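Side-chain contacts in nitrogenase molybdenum-iron protein alpha chain (Clostridium pasteurianum, PDB 4WES), which forms part of the nitrogenase molybdenum-iron protein, which reduces dinitrogen to ammonium with electrons that pass through its iron-sulfur clusters: residues A56-V61 with H170-E175; E332-K337 with H501-G506; K356-D361 with R494-F499. All coordinates share one frame; numbering follows the deposited sequence.

Contact 1 (A56-V61 with H170-E175); sequences AGCKGV and HAFSCE. With ICS (iron-sulfur-molybdenum cluster with interstitial carbon), chain F.
SG of C58 is the atom that the 170-175 segment closes round: it lies 3.6 Å from F172 CD2, and C174 comes up beside it. This is a Cys sulfur-aromatic contact, joining helix 54-63, which makes a wide pi-type turn at 56-61, to 169-172, an outermost strand of the parallel sheet that also holds strands 106-107, 69-74 and 138-143. The sulfur approaches the phenyl ring obliquely, 4.4 Å from SG of C58 to the centroid of the F172 ring and 47° off the ring normal, so it reaches the CB-CG-CD2 side of the phenylalanine. With SG of C58 anti to its own backbone N (chi1 -175°), the thiol is carried off the helix and out to the ring. C174 follows the inverse gamma turn centred on S173, and its CB packs against CB of C58 at 3.5 Å. The two sulfurs, SG of C58 and SG of C174, stay 3.8 Å apart, too far for a disulfide. F172 is backed by Y142, whose ring lies nearly parallel to its own, and T192 of helix 182-196 also touches it. Both metal clusters are close: the C174 side chain is about 7 Å from the Fe8S7 cluster, while A56 touches the homocitrate and Y51 of the beta chain. Three residues on from C58, V61 straddles a sulfide of the iron-molybdenum cofactor, CG1 and CG2 each lying 3.8 Å from S2B, and CG1 of V61 comes to 3.5 Å from S2A.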
ATOM      1  N   ALA A  56      14.201  27.512  19.162  1.00  8.23           N
ATOM      2  CA  ALA A  56      12.871  26.944  19.004  1.00  8.32           C
ATOM      3  C   ALA A  56      11.816  27.969  19.377  1.00  7.90           C
ATOM      4  O   ALA A  56      10.850  28.184  18.654  1.00  8.65           O
ATOM      5  CB  ALA A  56      12.747  25.678  19.856  1.00  9.05           C
ATOM      6  N   GLY A  57      11.990  28.627  20.537  1.00  8.23           N
ATOM      7  CA  GLY A  57      10.995  29.583  20.991  1.00  8.92           C
ATOM      8  C   GLY A  57      10.828  30.787  20.083  1.00  8.44           C
ATOM      9  O   GLY A  57       9.735  31.351  19.953  1.00  9.25           O
ATOM     10  N   CYS A  58      11.900  31.193  19.435  1.00  8.21           N
ATOM     11  CA  CYS A  58      11.877  32.386  18.554  1.00  8.57           C
ATOM     12  C   CYS A  58      11.468  32.035  17.123  1.00  8.32           C
ATOM     13  O   CYS A  58      10.441  32.515  16.623  1.00  9.79           O
ATOM     14  CB  CYS A  58      13.271  33.005  18.576  1.00  8.87           C
ATOM     15  SG  CYS A  58      13.361  34.573  17.657  1.00 10.08           S
ATOM     16  N   LYS A  59      12.237  31.178  16.453  1.00  8.91           N
ATOM     17  CA  LYS A  59      11.958  30.811  15.074  1.00  9.47           C
ATOM     18  C   LYS A  59      10.844  29.783  14.973  1.00  8.57           C
ATOM     19  O   LYS A  59       9.908  29.918  14.193  1.00  9.36           O
ATOM     20  CB  LYS A  59      13.235  30.306  14.393  1.00  9.25           C
ATOM     21  CG  LYS A  59      13.179  30.144  12.877  1.00  9.30           C
ATOM     22  CD  LYS A  59      12.549  28.878  12.354  1.00  9.19           C
ATOM     23  CE  LYS A  59      12.701  28.827  10.853  1.00 10.12           C
ATOM     24  NZ  LYS A  59      12.114  27.613  10.224  1.00  9.34           N
ATOM     25  N   GLY A  60      10.990  28.695  15.733  1.00  8.99           N
ATOM     26  CA  GLY A  60      10.042  27.610  15.596  1.00  9.49           C
ATOM     27  C   GLY A  60       8.649  27.934  16.089  1.00  9.58           C
ATOM     28  O   GLY A  60       7.677  27.351  15.593  1.00 11.63           O
ATOM     29  N   VAL A  61       8.553  28.837  17.061  1.00  8.79           N
ATOM     30  CA  VAL A  61       7.314  29.104  17.772  1.00  8.88           C
ATOM     31  C   VAL A  61       6.717  30.455  17.376  1.00  8.84           C
ATOM     32  O   VAL A  61       5.694  30.510  16.693  1.00  8.81           O
ATOM     33  CB  VAL A  61       7.488  28.945  19.308  1.00  9.66           C
ATOM     34  CG1 VAL A  61       6.244  29.401  20.046  1.00  9.94           C
ATOM     35  CG2 VAL A  61       7.839  27.489  19.627  1.00  9.48           C
ATOM     36  N   HIS A 170      14.793  41.118   9.241  1.00  9.83           N
ATOM     37  CA  HIS A 170      14.787  41.152  10.703  1.00 10.12           C
ATOM     38  C   HIS A 170      15.692  40.079  11.263  1.00  9.62           C
ATOM     39  O   HIS A 170      15.481  38.887  11.009  1.00 10.81           O
ATOM     40  CB  HIS A 170      13.388  40.941  11.247  1.00 10.58           C
ATOM     41  CG  HIS A 170      12.410  41.952  10.727  1.00 10.21           C
ATOM     42  ND1 HIS A 170      12.549  43.290  10.990  1.00 11.64           N
ATOM     43  CD2 HIS A 170      11.294  41.834   9.980  1.00 11.26           C
ATOM     44  CE1 HIS A 170      11.549  43.946  10.436  1.00 11.05           C
ATOM     45  NE2 HIS A 170      10.783  43.100   9.800  1.00 11.44           N
ATOM     46  N   ALA A 171      16.691  40.511  12.020  1.00  9.59           N
ATOM     47  CA  ALA A 171      17.617  39.586  12.695  1.00 10.52           C
ATOM     48  C   ALA A 171      17.162  39.270  14.115  1.00 10.24           C
ATOM     49  O   ALA A 171      16.727  40.144  14.854  1.00 11.28           O
ATOM     50  CB  ALA A 171      19.023  40.175  12.710  1.00 11.15           C
ATOM     51  N   PHE A 172      17.362  38.016  14.521  1.00  9.44           N
ATOM     52  CA  PHE A 172      17.011  37.560  15.859  1.00  9.75           C
ATOM     53  C   PHE A 172      18.182  36.799  16.450  1.00  9.72           C
ATOM     54  O   PHE A 172      18.563  35.749  15.914  1.00  9.98           O
ATOM     55  CB  PHE A 172      15.788  36.635  15.819  1.00  9.72           C
ATOM     56  CG  PHE A 172      14.550  37.290  15.277  1.00  9.41           C
ATOM     57  CD1 PHE A 172      14.308  37.359  13.927  1.00 10.04           C
ATOM     58  CD2 PHE A 172      13.612  37.846  16.138  1.00  9.69           C
ATOM     59  CE1 PHE A 172      13.178  37.969  13.411  1.00 10.18           C
ATOM     60  CE2 PHE A 172      12.463  38.455  15.643  1.00 10.15           C
ATOM     61  CZ  PHE A 172      12.253  38.539  14.279  1.00 10.26           C
ATOM     62  N   SER A 173      18.735  37.300  17.564  1.00 10.01           N
ATOM     63  CA  SER A 173      19.868  36.640  18.214  1.00  9.90           C
ATOM     64  C   SER A 173      19.355  35.626  19.222  1.00  9.81           C
ATOM     65  O   SER A 173      19.449  35.818  20.420  1.00 10.65           O
ATOM     66  CB  SER A 173      20.768  37.656  18.870  1.00 12.07           C
ATOM     67  OG  SER A 173      21.488  38.379  17.892  1.00 14.04           O
ATOM     68  N   CYS A 174      18.801  34.549  18.686  1.00  9.60           N
ATOM     69  CA  CYS A 174      18.175  33.457  19.448  1.00  9.39           C
ATOM     70  C   CYS A 174      19.028  32.197  19.495  1.00  9.69           C
ATOM     71  O   CYS A 174      18.525  31.079  19.454  1.00  9.59           O
ATOM     72  CB  CYS A 174      16.782  33.185  18.935  1.00  9.43           C
ATOM     73  SG  CYS A 174      16.699  32.837  17.152  1.00  9.72           S
ATOM     74  N   GLU A 175      20.338  32.383  19.639  1.00  9.77           N
ATOM     75  CA  GLU A 175      21.225  31.245  19.840  1.00  9.33           C
ATOM     76  C   GLU A 175      20.683  30.309  20.912  1.00 10.23           C
ATOM     77  O   GLU A 175      20.227  30.748  21.956  1.00 10.00           O
ATOM     78  CB  GLU A 175      22.633  31.684  20.220  1.00 10.33           C
ATOM     79  CG  GLU A 175      23.432  32.400  19.161  1.00 11.24           C
ATOM     80  CD  GLU A 175      23.219  33.903  19.035  1.00 12.15           C
ATOM     81  OE1 GLU A 175      24.101  34.515  18.394  1.00 13.01           O
ATOM     82  OE2 GLU A 175      22.226  34.460  19.548  1.00 11.59           O
TER
HETATM   83 FE1  ICS F 602       2.405  29.413  24.198  1.00  8.52          FE
HETATM   84 MO1  ICS F 602       4.674  23.171  22.131  1.00  7.47          MO
HETATM   85 FE2  ICS F 602       4.568  27.980  23.620  1.00  8.08          FE
HETATM   86 FE3  ICS F 602       2.328  27.638  22.202  1.00  8.15          FE
HETATM   87 FE4  ICS F 602       2.439  26.860  24.741  1.00  8.18          FE
HETATM   88 FE5  ICS F 602       3.303  24.543  23.997  1.00  7.79          FE
HETATM   89 FE6  ICS F 602       5.380  25.664  22.832  1.00  7.80          FE
HETATM   90 FE7  ICS F 602       3.197  25.307  21.483  1.00  7.73          FE
HETATM   91  CX  ICS F 602       3.508  26.347  23.190  1.00  8.35           C
HETATM   92  S1A ICS F 602       3.826  28.414  25.711  1.00  8.76           S
HETATM   93  S1B ICS F 602       5.459  23.911  24.205  1.00  7.90           S
HETATM   94  S2A ICS F 602       3.599  29.542  22.287  1.00  8.61           S
HETATM   95  S2B ICS F 602       6.672  27.383  23.210  1.00  8.23           S
HETATM   96  S3A ICS F 602       2.037  24.948  25.820  1.00  8.42           S
HETATM   97  S3B ICS F 602       5.282  24.981  20.720  1.00  7.64           S
HETATM   98  S4A ICS F 602       0.684  27.944  23.734  1.00  8.70           S
HETATM   99  S4B ICS F 602       2.353  23.423  22.307  1.00  7.77           S
HETATM  100  S5A ICS F 602       1.880  26.598  20.276  1.00  8.36           S

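Contact 2 (E332-K337 with H501-G506)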
ATOM      1  N   GLU A 332     -20.608  11.562  30.001  1.00 11.28           N
ATOM      2  CA  GLU A 332     -21.023  10.197  30.293  0.53 12.60           C
ATOM      3  C   GLU A 332     -19.824   9.234  30.233  1.00 12.19           C
ATOM      4  O   GLU A 332     -19.664   8.353  31.085  1.00 13.81           O
ATOM      5  CB  GLU A 332     -22.125   9.737  29.331  0.53 14.19           C
ATOM      6  CG  GLU A 332     -22.723   8.386  29.698  0.53 22.99           C
ATOM      7  CD  GLU A 332     -23.136   7.535  28.506  0.53 45.48           C
ATOM      8  OE1 GLU A 332     -23.611   8.059  27.468  0.53 48.32           O
ATOM      9  OE2 GLU A 332     -22.991   6.305  28.631  0.53124.79           O
ATOM     10  N   LYS A 333     -19.018   9.386  29.198  1.00 10.84           N
ATOM     11  CA  LYS A 333     -17.956   8.438  28.929  0.50 11.09           C
ATOM     12  C   LYS A 333     -16.689   8.656  29.737  1.00 11.05           C
ATOM     13  O   LYS A 333     -15.871   7.725  29.891  1.00 11.76           O
ATOM     14  CB  LYS A 333     -17.629   8.449  27.437  0.50 12.06           C
ATOM     15  CG  LYS A 333     -18.753   7.927  26.558  0.50 13.79           C
ATOM     16  CD  LYS A 333     -19.076   6.465  26.816  0.50 22.12           C
ATOM     17  CE  LYS A 333     -20.026   5.923  25.759  0.50 28.21           C
ATOM     18  NZ  LYS A 333     -20.242   4.448  25.873  0.50 49.91           N
ATOM     19  N   LEU A 334     -16.488   9.883  30.249  1.00 10.37           N
ATOM     20  CA  LEU A 334     -15.224  10.236  30.882  1.00 10.12           C
ATOM     21  C   LEU A 334     -15.334  10.594  32.346  1.00 10.59           C
ATOM     22  O   LEU A 334     -14.311  10.631  33.033  1.00 10.84           O
ATOM     23  CB  LEU A 334     -14.540  11.382  30.131  1.00 10.23           C
ATOM     24  CG  LEU A 334     -14.225  11.097  28.678  1.00 10.16           C
ATOM     25  CD1 LEU A 334     -13.818  12.412  28.012  1.00 11.22           C
ATOM     26  CD2 LEU A 334     -13.156  10.032  28.546  1.00 11.94           C
ATOM     27  N   GLN A 335     -16.535  10.842  32.854  1.00 11.11           N
ATOM     28  CA  GLN A 335     -16.604  11.348  34.197  1.00 12.33           C
ATOM     29  C   GLN A 335     -16.033  10.340  35.194  1.00 11.96           C
ATOM     30  O   GLN A 335     -16.202   9.123  35.063  1.00 12.65           O
ATOM     31  CB  GLN A 335     -17.992  11.822  34.600  1.00 13.83           C
ATOM     32  CG  GLN A 335     -18.992  10.741  34.666  1.00 15.73           C
ATOM     33  CD  GLN A 335     -20.399  11.303  34.905  1.00 22.62           C
ATOM     34  OE1 GLN A 335     -20.567  12.407  35.443  1.00 30.12           O
ATOM     35  NE2 GLN A 335     -21.400  10.558  34.498  1.00 33.75           N
ATOM     36  N   GLY A 336     -15.377  10.880  36.209  1.00 11.57           N
ATOM     37  CA  GLY A 336     -14.760  10.049  37.242  1.00 12.39           C
ATOM     38  C   GLY A 336     -13.371   9.605  36.961  1.00 13.35           C
ATOM     39  O   GLY A 336     -12.762   8.935  37.808  1.00 19.72           O
ATOM     40  N   LYS A 337     -12.840   9.936  35.801  1.00 10.38           N
ATOM     41  CA  LYS A 337     -11.469   9.593  35.478  1.00 11.33           C
ATOM     42  C   LYS A 337     -10.525  10.691  35.929  1.00 10.55           C
ATOM     43  O   LYS A 337     -10.943  11.815  36.231  1.00 12.63           O
ATOM     44  CB  LYS A 337     -11.365   9.347  33.985  1.00 10.74           C
ATOM     45  CG  LYS A 337     -12.203   8.164  33.575  1.00 12.47           C
ATOM     46  CD  LYS A 337     -12.161   7.875  32.123  1.00 13.21           C
ATOM     47  CE  LYS A 337     -13.143   6.828  31.722  1.00 15.53           C
ATOM     48  NZ  LYS A 337     -12.755   5.515  32.287  1.00 18.21           N
ATOM     49  N   HIS A 501     -14.199  13.694  21.202  1.00  8.06           N
ATOM     50  CA  HIS A 501     -14.295  12.423  20.499  1.00  8.39           C
ATOM     51  C   HIS A 501     -12.964  11.726  20.433  1.00  8.72           C
ATOM     52  O   HIS A 501     -12.896  10.494  20.528  1.00  9.01           O
ATOM     53  CB  HIS A 501     -14.963  12.560  19.132  1.00  9.58           C
ATOM     54  CG  HIS A 501     -16.446  12.645  19.217  1.00 10.47           C
ATOM     55  ND1 HIS A 501     -17.225  11.616  19.707  1.00 11.70           N
ATOM     56  CD2 HIS A 501     -17.282  13.677  18.950  1.00 11.53           C
ATOM     57  CE1 HIS A 501     -18.489  12.003  19.690  1.00 12.78           C
ATOM     58  NE2 HIS A 501     -18.549  13.257  19.267  1.00 12.78           N
ATOM     59  N   GLU A 502     -11.886  12.472  20.198  1.00  8.00           N
ATOM     60  CA  GLU A 502     -10.581  11.864  20.193  1.00  8.22           C
ATOM     61  C   GLU A 502     -10.237  11.262  21.553  1.00  7.67           C
ATOM     62  O   GLU A 502      -9.581  10.203  21.642  1.00  8.40           O
ATOM     63  CB  GLU A 502      -9.521  12.855  19.715  1.00  8.95           C
ATOM     64  CG  GLU A 502      -9.599  13.097  18.218  1.00 10.70           C
ATOM     65  CD  GLU A 502      -9.170  11.913  17.356  1.00 12.49           C
ATOM     66  OE1 GLU A 502      -8.371  11.137  17.808  1.00 13.60           O
ATOM     67  OE2 GLU A 502      -9.600  11.866  16.188  1.00 17.52           O
ATOM     68  N   LEU A 503     -10.607  11.948  22.622  1.00  8.09           N
ATOM     69  CA  LEU A 503     -10.299  11.508  23.963  1.00  8.51           C
ATOM     70  C   LEU A 503     -11.069  10.241  24.317  1.00  8.33           C
ATOM     71  O   LEU A 503     -10.486   9.253  24.814  1.00  9.10           O
ATOM     72  CB  LEU A 503     -10.535  12.618  24.961  1.00  8.96           C
ATOM     73  CG  LEU A 503     -10.117  12.290  26.409  1.00  8.88           C
ATOM     74  CD1 LEU A 503      -8.698  11.795  26.485  1.00 10.54           C
ATOM     75  CD2 LEU A 503     -10.328  13.532  27.260  1.00  8.90           C
ATOM     76  N   VAL A 504     -12.365  10.246  24.058  1.00  8.35           N
ATOM     77  CA  VAL A 504     -13.180   9.033  24.265  1.00  9.13           C
ATOM     78  C   VAL A 504     -12.625   7.901  23.423  1.00  8.31           C
ATOM     79  O   VAL A 504     -12.441   6.767  23.907  1.00  8.98           O
ATOM     80  CB  VAL A 504     -14.666   9.317  23.911  1.00  8.89           C
ATOM     81  CG1 VAL A 504     -15.453   8.006  23.918  1.00 10.16           C
ATOM     82  CG2 VAL A 504     -15.242  10.309  24.863  1.00  9.89           C
ATOM     83  N   ASN A 505     -12.316   8.158  22.150  1.00  8.12           N
ATOM     84  CA  ASN A 505     -11.784   7.104  21.303  1.00  8.60           C
ATOM     85  C   ASN A 505     -10.493   6.510  21.895  1.00  8.54           C
ATOM     86  O   ASN A 505     -10.233   5.306  21.785  1.00  9.19           O
ATOM     87  CB  ASN A 505     -11.530   7.625  19.887  1.00  8.35           C
ATOM     88  CG  ASN A 505     -12.787   7.814  19.082  1.00  9.76           C
ATOM     89  OD1 ASN A 505     -13.866   7.479  19.542  1.00 11.48           O
ATOM     90  ND2 ASN A 505     -12.639   8.327  17.857  1.00 10.74           N
ATOM     91  N   GLY A 506      -9.641   7.370  22.466  1.00  8.11           N
ATOM     92  CA  GLY A 506      -8.419   6.891  23.081  1.00  8.49           C
ATOM     93  C   GLY A 506      -8.663   6.000  24.281  1.00  8.59           C
ATOM     94  O   GLY A 506      -8.071   4.916  24.399  1.00  9.69           O
TER
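L334 and L503 make the closest approach here, CD1 of L334 meeting CD2 of L503 at 3.7 Å. The two side chains cross at a slant, methyl against methyl, where the end of helix 306-334 comes up to helix 492-507. The same leucine also meets V504, its CG lying 4.0 Å from CG2 of V504, so L334 rests on two successive residues of the second helix. L503 gets there because its chi1 of -175° sets CG beside the carbonyl carbon, which swings the isobutyl group out to L334. M460 and F462 of strand 460-462 also touch L503, while I507 touches L334. This is the buried, close-packed part. At the other margin the contact thins out toward solvent: K333 is partly exposed and offers only the root of its side chain, CB to V504 CG2 at 4.0 Å. It is modelled in two conformers, and in this one the rest of the chain, bent at chi2, leads away. K333 O is bonded to Y508 OH. Hydrocarbon alone meets between 332-337 and 501-506, so this contact depends on shape and burial; a directional link between the helices lies to one side, at H501 NE2 to D326 OD1.

Contact 3 (K356-D361 with R494-F499); sequences KSFGVD and RGVVNF
V496 is where helix 492-507 first meets F358, with CG1 of the valine 4.0 Å from CE1 of the phenylalanine and equally far from its CZ. The methyl comes in at the edge of the F358 ring, near the ring plane, and touches its outer end. V497, next in sequence, points away from the 356-361 segment and touches I323, and N498 ND2 is hydrogen-bonded to P489 O. F499, a turn further along from V496, brings the helix back to the same ring. A chi1 of 177° extends its phenyl group from the helix until CD1 of F499 lies 3.7 Å from CE2 of F358. CE2 of F358 meets the edge of the F499 ring in its plane, while CD1 of F499 lies obliquely to the F358 ring. F358 itself is set just before G359, where a positive phi and bonds back into the last turn make a Schellman motif closing helix 352-357. Around this cluster, L327 of helix 306-334 and V289 of helix 289-303 touch V496, M354 of helix 352-357 touches both V496 and F499, and F462 of strand 460-462 lies against F499.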
ATOM      1  N   LYS A 356     -12.511  19.478  33.217  1.00 10.29           N
ATOM      2  CA  LYS A 356     -13.409  19.535  34.361  1.00 10.19           C
ATOM      3  C   LYS A 356     -14.869  19.398  33.916  1.00 10.59           C
ATOM      4  O   LYS A 356     -15.646  18.692  34.562  1.00 11.29           O
ATOM      5  CB  LYS A 356     -13.225  20.843  35.119  1.00 11.33           C
ATOM      6  CG  LYS A 356     -14.025  20.890  36.413  1.00 15.41           C
ATOM      7  CD  LYS A 356     -13.685  22.100  37.259  1.00 20.49           C
ATOM      8  CE  LYS A 356     -14.547  22.139  38.521  1.00 29.31           C
ATOM      9  NZ  LYS A 356     -14.373  23.458  39.185  1.00 45.13           N
ATOM     10  N   SER A 357     -15.241  20.035  32.812  1.00 10.25           N
ATOM     11  CA  SER A 357     -16.583  19.883  32.287  1.00 10.97           C
ATOM     12  C   SER A 357     -16.918  18.456  31.881  1.00 11.89           C
ATOM     13  O   SER A 357     -18.079  18.034  32.010  1.00 14.50           O
ATOM     14  CB  SER A 357     -16.817  20.805  31.088  1.00 11.05           C
ATOM     15  OG  SER A 357     -16.799  22.161  31.475  1.00 13.47           O
ATOM     16  N   PHE A 358     -15.917  17.687  31.458  1.00 10.31           N
ATOM     17  CA  PHE A 358     -16.101  16.284  31.111  1.00  9.85           C
ATOM     18  C   PHE A 358     -16.137  15.367  32.357  1.00 10.66           C
ATOM     19  O   PHE A 358     -16.333  14.157  32.221  1.00 12.00           O
ATOM     20  CB  PHE A 358     -14.952  15.783  30.217  1.00 10.41           C
ATOM     21  CG  PHE A 358     -14.854  16.400  28.827  1.00 10.08           C
ATOM     22  CD1 PHE A 358     -15.784  17.313  28.319  1.00 10.96           C
ATOM     23  CD2 PHE A 358     -13.807  16.025  28.028  1.00 10.44           C
ATOM     24  CE1 PHE A 358     -15.616  17.800  27.034  1.00 11.99           C
ATOM     25  CE2 PHE A 358     -13.640  16.514  26.763  1.00 11.08           C
ATOM     26  CZ  PHE A 358     -14.548  17.413  26.259  1.00 10.98           C
ATOM     27  N   GLY A 359     -15.961  15.947  33.538  1.00 10.77           N
ATOM     28  CA  GLY A 359     -15.942  15.171  34.772  1.00 11.25           C
ATOM     29  C   GLY A 359     -14.611  14.531  35.083  1.00 11.04           C
ATOM     30  O   GLY A 359     -14.555  13.611  35.904  1.00 12.79           O
ATOM     31  N   VAL A 360     -13.543  14.999  34.420  1.00 10.28           N
ATOM     32  CA  VAL A 360     -12.193  14.480  34.617  1.00 10.56           C
ATOM     33  C   VAL A 360     -11.495  15.333  35.677  1.00 10.86           C
ATOM     34  O   VAL A 360     -11.592  16.546  35.679  1.00 13.67           O
ATOM     35  CB  VAL A 360     -11.422  14.490  33.307  1.00 10.19           C
ATOM     36  CG1 VAL A 360      -9.958  14.119  33.507  1.00 11.79           C
ATOM     37  CG2 VAL A 360     -12.075  13.557  32.293  1.00 11.29           C
ATOM     38  N   ASP A 361     -10.807  14.658  36.602  1.00 10.97           N
ATOM     39  CA  ASP A 361     -10.142  15.281  37.723  1.00 11.56           C
ATOM     40  C   ASP A 361      -8.657  15.427  37.436  1.00 11.76           C
ATOM     41  O   ASP A 361      -7.933  14.416  37.372  1.00 12.39           O
ATOM     42  CB  ASP A 361     -10.380  14.386  38.957  1.00 12.91           C
ATOM     43  CG  ASP A 361      -9.727  14.892  40.206  1.00 17.95           C
ATOM     44  OD1 ASP A 361      -9.112  15.974  40.214  1.00 24.97           O
ATOM     45  OD2 ASP A 361      -9.862  14.171  41.239  1.00 21.28           O
ATOM     46  N   ARG A 494     -16.309  24.059  18.049  1.00 10.37           N
ATOM     47  CA  ARG A 494     -16.083  22.826  17.285  1.00 10.44           C
ATOM     48  C   ARG A 494     -14.883  22.063  17.818  1.00  9.46           C
ATOM     49  O   ARG A 494     -14.834  20.811  17.717  1.00 10.31           O
ATOM     50  CB  ARG A 494     -15.886  23.097  15.804  1.00 12.88           C
ATOM     51  CG  ARG A 494     -17.156  23.604  15.190  1.00 16.70           C
ATOM     52  CD  ARG A 494     -16.995  23.853  13.723  1.00 22.04           C
ATOM     53  NE  ARG A 494     -18.195  24.461  13.183  1.00 29.34           N
ATOM     54  CZ  ARG A 494     -18.246  25.013  11.984  1.00 34.62           C
ATOM     55  NH1 ARG A 494     -17.175  24.982  11.201  1.00 37.51           N
ATOM     56  NH2 ARG A 494     -19.359  25.582  11.574  1.00 44.79           N
ATOM     57  N   GLY A 495     -13.917  22.774  18.385  1.00  9.39           N
ATOM     58  CA  GLY A 495     -12.770  22.126  18.992  1.00  8.99           C
ATOM     59  C   GLY A 495     -13.105  21.245  20.177  1.00  8.52           C
ATOM     60  O   GLY A 495     -12.465  20.212  20.367  1.00  9.26           O
ATOM     61  N   VAL A 496     -14.061  21.650  20.999  1.00  8.61           N
ATOM     62  CA  VAL A 496     -14.458  20.806  22.122  1.00  9.28           C
ATOM     63  C   VAL A 496     -14.921  19.440  21.579  1.00  8.68           C
ATOM     64  O   VAL A 496     -14.591  18.406  22.165  1.00  9.16           O
ATOM     65  CB  VAL A 496     -15.566  21.462  22.971  1.00  9.96           C
ATOM     66  CG1 VAL A 496     -15.917  20.584  24.149  1.00 11.05           C
ATOM     67  CG2 VAL A 496     -15.175  22.837  23.463  1.00 11.14           C
ATOM     68  N   VAL A 497     -15.721  19.469  20.517  1.00  9.30           N
ATOM     69  CA  VAL A 497     -16.231  18.228  19.942  1.00  9.28           C
ATOM     70  C   VAL A 497     -15.085  17.383  19.385  1.00  9.05           C
ATOM     71  O   VAL A 497     -15.040  16.161  19.600  1.00  9.19           O
ATOM     72  CB  VAL A 497     -17.293  18.552  18.896  1.00 10.26           C
ATOM     73  CG1 VAL A 497     -17.747  17.292  18.163  1.00 12.01           C
ATOM     74  CG2 VAL A 497     -18.476  19.291  19.538  1.00 13.88           C
ATOM     75  N   ASN A 498     -14.158  18.008  18.641  1.00  8.59           N
ATOM     76  CA  ASN A 498     -13.040  17.257  18.091  1.00  8.80           C
ATOM     77  C   ASN A 498     -12.212  16.614  19.222  1.00  8.34           C
ATOM     78  O   ASN A 498     -11.844  15.427  19.151  1.00  9.36           O
ATOM     79  CB  ASN A 498     -12.185  18.145  17.223  1.00  9.23           C
ATOM     80  CG  ASN A 498     -12.911  18.664  16.006  1.00 10.27           C
ATOM     81  OD1 ASN A 498     -13.845  18.026  15.503  1.00 12.49           O
ATOM     82  ND2 ASN A 498     -12.431  19.784  15.476  1.00 10.38           N
ATOM     83  N   PHE A 499     -11.900  17.419  20.223  1.00  8.30           N
ATOM     84  CA  PHE A 499     -11.087  16.961  21.342  1.00  8.07           C
ATOM     85  C   PHE A 499     -11.804  15.847  22.098  1.00  8.45           C
ATOM     86  O   PHE A 499     -11.193  14.815  22.410  1.00  8.53           O
ATOM     87  CB  PHE A 499     -10.838  18.151  22.289  1.00  8.44           C
ATOM     88  CG  PHE A 499     -10.066  17.786  23.524  1.00  8.57           C
ATOM     89  CD1 PHE A 499     -10.689  17.468  24.715  1.00  9.50           C
ATOM     90  CD2 PHE A 499      -8.687  17.788  23.531  1.00 10.04           C
ATOM     91  CE1 PHE A 499      -9.967  17.109  25.851  1.00 10.40           C
ATOM     92  CE2 PHE A 499      -7.973  17.450  24.669  1.00 11.14           C
ATOM     93  CZ  PHE A 499      -8.618  17.117  25.806  1.00 10.75           C
TER

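From the N terminus, contact 1 comes first and closes a loop of 108 residues, tying helix 54-63 to the edge of the parallel sheet that holds strand 169-172. It is complete before the others begin, and lies across the chain's centre from them, 38 Å from contact 2 and 34 Å from contact 3 between centres. Contact 2 then spans 163 residues, and contact 3, spanning 132, opens and closes within it. Both use helix 492-507 and touch: G336 N lies 2.9 Å from G359 O, a probable hydrogen bond, and L334 CD1 packs on F358 CD2. Together they bring the ends of helices 306-334 and 352-357 onto that late helix, beside the mixed sheet.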